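Local coordinates for protein ribonuclease J (Methanolobus psychrophilus R15, PDB 5HAB) that probably degrades RNA as an exoribonuclease of the metallo-beta-lactamase and beta-CASP family, and is captured here in complex with RNA, at residues B[73-87]-B[110-122]. The protein carries 1 engineered substitution. Sequence-based numbering, arbitrary orientation.
Sequences MHSLELIEMGAIPDD and IGAIPKLAHRYAA
Leu-116 points from the helical turn that begins at Ile-113 toward Ile-84, Pro-85 and Asp-87 and packs against all three. Its two methyls divide the work: CD1 rests on Pro-85 CG at 4.0 Å, while CD2 lies 4.0 Å from Ile-84 CD1 and also reaches the carboxylate of Asp-87, which comes from the opposite direction. Ile-84 holds CG1 between its backbone N and carbonyl carbon (chi1 69°), which sends CD1 toward Leu-116 and leaves CG2 to touch Ala-112 CB at 3.8 Å. Beyond the leucine, Tyr-120 OH donates to Asp-87 OD2 over 2.8 Å; the hydroxyl approaches from above the carboxylate, 41° out of its plane. At the start of helix 75-81, Ser-75 OG is modelled as donating to Lys-115 O, but the spacing is too short for the bond to be more than doubtful; the same OG lies at the edge of the Arg-119 guanidinium, in its plane. The extended Arg-119 brings NH2 to the edge of the His-74 ring, 3.1 Å from His-74 CE1, with the two planes nearly perpendicular (85°). His-118 CE1 sits over the centre of the same guanidinium, and the His-118 and His-74 rings meet rim to rim. The aliphatic part of Lys-115 crosses Leu-78 at about a right angle, and Lys-115 CG lies 3.7 Å from Leu-78 CD1. Met-41 of strand 41-46 also touches Leu-116 and Asp-87, and Tyr-120 packs on Val-97 of strand 96-102. The contact thus joins helix 75-81, residues 82-87 and this helical turn beside a beta sheet, consistent with the alpha/beta layering of the metallo-beta-lactamase fold.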
loop_
_atom_site.group_PDB
_atom_site.type_symbol
_atom_site.label_atom_id
_atom_site.label_comp_id
_atom_site.label_asym_id
_atom_site.label_seq_id
_atom_site.Cartn_x
_atom_site.Cartn_y
_atom_site.Cartn_z
ATOM N N MET B 73 -30.774 19.956 -10.016
ATOM C CA MET B 73 -30.672 20.226 -8.589
ATOM C C MET B 73 -30.192 21.652 -8.400
ATOM O O MET B 73 -29.281 22.100 -9.095
ATOM C CB MET B 73 -29.701 19.265 -7.897
ATOM C CG MET B 73 -30.110 17.805 -7.910
ATOM S SD MET B 73 -28.820 16.728 -7.239
ATOM C CE MET B 73 -27.464 17.035 -8.360
ATOM N N HIS B 74 -30.799 22.376 -7.467
ATOM C CA HIS B 74 -30.303 23.708 -7.165
ATOM C C HIS B 74 -29.374 23.679 -5.956
ATOM O O HIS B 74 -29.097 22.618 -5.389
ATOM C CB HIS B 74 -31.439 24.710 -6.961
ATOM C CG HIS B 74 -31.063 26.106 -7.358
ATOM N ND1 HIS B 74 -30.738 27.084 -6.441
ATOM C CD2 HIS B 74 -30.902 26.668 -8.580
ATOM C CE1 HIS B 74 -30.423 28.196 -7.082
ATOM N NE2 HIS B 74 -30.513 27.970 -8.380
ATOM N N SER B 75 -28.888 24.860 -5.593
ATOM C CA SER B 75 -27.790 25.035 -4.654
ATOM C C SER B 75 -27.884 24.257 -3.343
ATOM O O SER B 75 -26.906 23.646 -2.935
ATOM C CB SER B 75 -27.654 26.521 -4.325
ATOM O OG SER B 75 -27.537 27.285 -5.510
ATOM N N LEU B 76 -29.042 24.250 -2.695
ATOM C CA LEU B 76 -29.108 23.702 -1.339
ATOM C C LEU B 76 -28.971 22.187 -1.314
ATOM O O LEU B 76 -28.393 21.630 -0.381
ATOM C CB LEU B 76 -30.403 24.122 -0.640
ATOM C CG LEU B 76 -30.296 25.350 0.274
ATOM C CD1 LEU B 76 -29.534 26.502 -0.383
ATOM C CD2 LEU B 76 -31.675 25.811 0.733
ATOM N N GLU B 77 -29.472 21.523 -2.348
ATOM C CA GLU B 77 -29.395 20.072 -2.409
ATOM C C GLU B 77 -27.948 19.676 -2.677
ATOM O O GLU B 77 -27.424 18.721 -2.095
ATOM C CB GLU B 77 -30.328 19.534 -3.493
ATOM C CG GLU B 77 -30.196 18.051 -3.775
ATOM C CD GLU B 77 -31.204 17.570 -4.804
ATOM O OE1 GLU B 77 -31.234 16.354 -5.091
ATOM O OE2 GLU B 77 -31.965 18.412 -5.333
ATOM N N LEU B 78 -27.295 20.450 -3.535
ATOM C CA LEU B 78 -25.887 20.260 -3.820
ATOM C C LEU B 78 -25.050 20.507 -2.568
ATOM O O LEU B 78 -24.061 19.828 -2.343
ATOM C CB LEU B 78 -25.441 21.182 -4.949
ATOM C CG LEU B 78 -25.883 20.809 -6.362
ATOM C CD1 LEU B 78 -25.581 21.950 -7.312
ATOM C CD2 LEU B 78 -25.187 19.538 -6.823
ATOM N N ILE B 79 -25.459 21.466 -1.744
ATOM C CA ILE B 79 -24.742 21.744 -0.506
ATOM C C ILE B 79 -24.909 20.578 0.461
ATOM O O ILE B 79 -23.946 20.165 1.111
ATOM C CB ILE B 79 -25.206 23.059 0.133
ATOM C CG1 ILE B 79 -24.758 24.247 -0.715
ATOM C CG2 ILE B 79 -24.639 23.199 1.530
ATOM C CD1 ILE B 79 -25.215 25.579 -0.174
ATOM N N GLU B 80 -26.124 20.041 0.547
ATOM C CA GLU B 80 -26.386 18.878 1.398
ATOM C C GLU B 80 -25.570 17.666 0.944
ATOM O O GLU B 80 -25.144 16.861 1.768
ATOM C CB GLU B 80 -27.878 18.533 1.418
ATOM C CG GLU B 80 -28.759 19.595 2.073
ATOM C CD GLU B 80 -30.245 19.276 1.970
ATOM O OE1 GLU B 80 -30.590 18.101 1.727
ATOM O OE2 GLU B 80 -31.070 20.202 2.133
ATOM N N MET B 81 -25.356 17.535 -0.364
ATOM C CA MET B 81 -24.417 16.536 -0.867
ATOM C C MET B 81 -22.983 17.032 -0.667
ATOM O O MET B 81 -22.121 16.291 -0.201
ATOM C CB MET B 81 -24.653 16.246 -2.351
ATOM C CG MET B 81 -26.092 15.942 -2.722
ATOM S SD MET B 81 -26.224 15.275 -4.391
ATOM C CE MET B 81 -25.029 16.279 -5.263
ATOM N N GLY B 82 -22.753 18.290 -1.048
ATOM C CA GLY B 82 -21.466 18.962 -0.943
ATOM C C GLY B 82 -20.265 18.184 -1.440
ATOM O O GLY B 82 -19.551 17.666 -0.584
ATOM N N ALA B 83 -19.978 18.054 -2.746
ATOM C CA ALA B 83 -20.534 18.706 -3.959
ATOM C C ALA B 83 -20.180 20.191 -4.096
ATOM O O ALA B 83 -19.273 20.518 -4.863
ATOM C CB ALA B 83 -22.029 18.500 -4.087
ATOM N N ILE B 84 -20.887 21.099 -3.430
ATOM C CA ILE B 84 -20.500 22.513 -3.543
ATOM C C ILE B 84 -20.352 23.141 -2.160
ATOM O O ILE B 84 -20.906 22.631 -1.187
ATOM C CB ILE B 84 -21.495 23.327 -4.413
ATOM C CG1 ILE B 84 -22.849 23.478 -3.717
ATOM C CG2 ILE B 84 -21.627 22.708 -5.799
ATOM C CD1 ILE B 84 -23.800 24.405 -4.454
ATOM N N PRO B 85 -19.601 24.253 -2.069
ATOM C CA PRO B 85 -19.325 24.815 -0.744
ATOM C C PRO B 85 -20.566 25.347 -0.047
ATOM O O PRO B 85 -21.443 25.922 -0.684
ATOM C CB PRO B 85 -18.327 25.948 -1.037
ATOM C CG PRO B 85 -18.356 26.147 -2.492
ATOM C CD PRO B 85 -18.785 24.886 -3.118
ATOM N N ASP B 86 -20.627 25.132 1.263
ATOM C CA ASP B 86 -21.728 25.609 2.083
ATOM C C ASP B 86 -21.516 27.076 2.416
ATOM O O ASP B 86 -20.956 27.405 3.458
ATOM C CB ASP B 86 -21.828 24.785 3.362
ATOM C CG ASP B 86 -23.055 25.118 4.178
ATOM O OD1 ASP B 86 -23.798 26.052 3.810
ATOM O OD2 ASP B 86 -23.276 24.436 5.197
ATOM N N ASP B 87 -21.991 27.955 1.545
ATOM C CA ASP B 87 -21.765 29.382 1.720
ATOM C C ASP B 87 -22.861 30.073 2.536
ATOM O O ASP B 87 -22.867 31.296 2.649
ATOM C CB ASP B 87 -21.617 30.059 0.357
ATOM C CG ASP B 87 -22.911 30.104 -0.418
ATOM O OD1 ASP B 87 -23.812 29.280 -0.145
ATOM O OD2 ASP B 87 -23.022 30.966 -1.311
ATOM N N ILE B 110 -14.326 26.985 -10.561
ATOM C CA ILE B 110 -15.498 27.676 -11.097
ATOM C C ILE B 110 -16.708 26.766 -11.235
ATOM O O ILE B 110 -17.757 27.205 -11.693
ATOM C CB ILE B 110 -15.198 28.343 -12.457
ATOM C CG1 ILE B 110 -15.011 27.289 -13.553
ATOM C CG2 ILE B 110 -14.003 29.277 -12.351
ATOM C CD1 ILE B 110 -15.062 27.860 -14.955
ATOM N N GLY B 111 -16.573 25.509 -10.828
ATOM C CA GLY B 111 -17.652 24.548 -10.982
ATOM C C GLY B 111 -18.954 24.887 -10.272
ATOM O O GLY B 111 -20.022 24.438 -10.686
ATOM N N ALA B 112 -18.874 25.683 -9.208
ATOM C CA ALA B 112 -20.063 26.065 -8.449
ATOM C C ALA B 112 -20.482 27.514 -8.714
ATOM O O ALA B 112 -21.446 27.993 -8.118
ATOM C CB ALA B 112 -19.840 25.851 -6.959
ATOM N N ILE B 113 -19.740 28.215 -9.573
ATOM C CA ILE B 113 -20.097 29.584 -9.963
ATOM C C ILE B 113 -21.580 29.711 -10.363
ATOM O O ILE B 113 -22.288 30.544 -9.790
ATOM C CB ILE B 113 -19.177 30.108 -11.092
ATOM C CG1 ILE B 113 -17.793 30.467 -10.545
ATOM C CG2 ILE B 113 -19.800 31.315 -11.774
ATOM C CD1 ILE B 113 -17.789 31.678 -9.645
ATOM N N PRO B 114 -22.069 28.866 -11.300
ATOM C CA PRO B 114 -23.466 29.020 -11.726
ATOM C C PRO B 114 -24.499 28.719 -10.649
ATOM O O PRO B 114 -25.688 28.932 -10.877
ATOM C CB PRO B 114 -23.602 28.001 -12.868
ATOM C CG PRO B 114 -22.222 27.673 -13.272
ATOM C CD PRO B 114 -21.418 27.764 -12.031
ATOM N N LYS B 115 -24.064 28.220 -9.500
ATOM C CA LYS B 115 -25.011 27.818 -8.473
ATOM C C LYS B 115 -25.053 28.783 -7.286
ATOM O O LYS B 115 -26.076 28.894 -6.610
ATOM C CB LYS B 115 -24.678 26.404 -7.989
ATOM C CG LYS B 115 -25.328 25.308 -8.823
ATOM C CD LYS B 115 -26.748 25.685 -9.216
ATOM C CE LYS B 115 -27.294 24.764 -10.292
ATOM N NZ LYS B 115 -27.540 23.394 -9.774
ATOM N N LEU B 116 -23.953 29.487 -7.037
ATOM C CA LEU B 116 -23.867 30.343 -5.858
ATOM C C LEU B 116 -23.547 31.805 -6.189
ATOM O O LEU B 116 -23.857 32.696 -5.397
ATOM C CB LEU B 116 -22.814 29.802 -4.883
ATOM C CG LEU B 116 -22.949 28.376 -4.351
ATOM C CD1 LEU B 116 -21.695 27.987 -3.588
ATOM C CD2 LEU B 116 -24.173 28.238 -3.471
ATOM N N ALA B 117 -22.907 32.056 -7.331
ATOM C CA ALA B 117 -22.436 33.410 -7.624
ATOM C C ALA B 117 -23.582 34.417 -7.797
ATOM O O ALA B 117 -23.436 35.594 -7.459
ATOM C CB ALA B 117 -21.562 33.409 -8.859
ATOM N N HIS B 118 -24.724 33.951 -8.295
ATOM C CA HIS B 118 -25.827 34.848 -8.640
ATOM C C HIS B 118 -26.519 35.438 -7.412
ATOM O O HIS B 118 -27.361 36.323 -7.541
ATOM C CB HIS B 118 -26.857 34.127 -9.518
ATOM C CG HIS B 118 -27.535 32.976 -8.844
ATOM N ND1 HIS B 118 -28.514 33.144 -7.890
ATOM C CD2 HIS B 118 -27.388 31.639 -9.001
ATOM C CE1 HIS B 118 -28.931 31.960 -7.476
ATOM N NE2 HIS B 118 -28.265 31.030 -8.136
ATOM N N ARG B 119 -26.186 34.928 -6.230
ATOM C CA ARG B 119 -26.771 35.435 -4.991
ATOM C C ARG B 119 -25.993 36.608 -4.407
ATOM O O ARG B 119 -26.447 37.249 -3.461
ATOM C CB ARG B 119 -26.875 34.318 -3.956
ATOM C CG ARG B 119 -28.016 33.370 -4.233
ATOM C CD ARG B 119 -28.243 32.408 -3.089
ATOM N NE ARG B 119 -29.187 31.374 -3.489
ATOM C CZ ARG B 119 -28.827 30.181 -3.945
ATOM N NH1 ARG B 119 -27.540 29.885 -4.068
ATOM N NH2 ARG B 119 -29.749 29.293 -4.291
ATOM N N TYR B 120 -24.820 36.886 -4.963
ATOM C CA TYR B 120 -23.998 37.986 -4.472
ATOM C C TYR B 120 -24.048 39.162 -5.438
ATOM O O TYR B 120 -24.010 38.982 -6.655
ATOM C CB TYR B 120 -22.552 37.530 -4.252
ATOM C CG TYR B 120 -22.423 36.435 -3.221
ATOM C CD1 TYR B 120 -22.311 36.736 -1.868
ATOM C CD2 TYR B 120 -22.441 35.099 -3.597
ATOM C CE1 TYR B 120 -22.204 35.734 -0.921
ATOM C CE2 TYR B 120 -22.339 34.092 -2.658
ATOM C CZ TYR B 120 -22.219 34.412 -1.324
ATOM O OH TYR B 120 -22.116 33.402 -0.397
ATOM N N ALA B 121 -24.148 40.365 -4.880
ATOM C CA ALA B 121 -24.152 41.589 -5.670
ATOM C C ALA B 121 -22.720 42.038 -5.932
ATOM O O ALA B 121 -22.259 43.053 -5.403
ATOM C CB ALA B 121 -24.941 42.679 -4.963
ATOM N N ALA B 122 -22.013 41.256 -6.740
ATOM C CA ALA B 122 -20.596 41.485 -6.984
ATOM C C ALA B 122 -20.200 40.991 -8.371
ATOM O O ALA B 122 -20.776 40.030 -8.879
ATOM C CB ALA B 122 -19.754 40.798 -5.905
#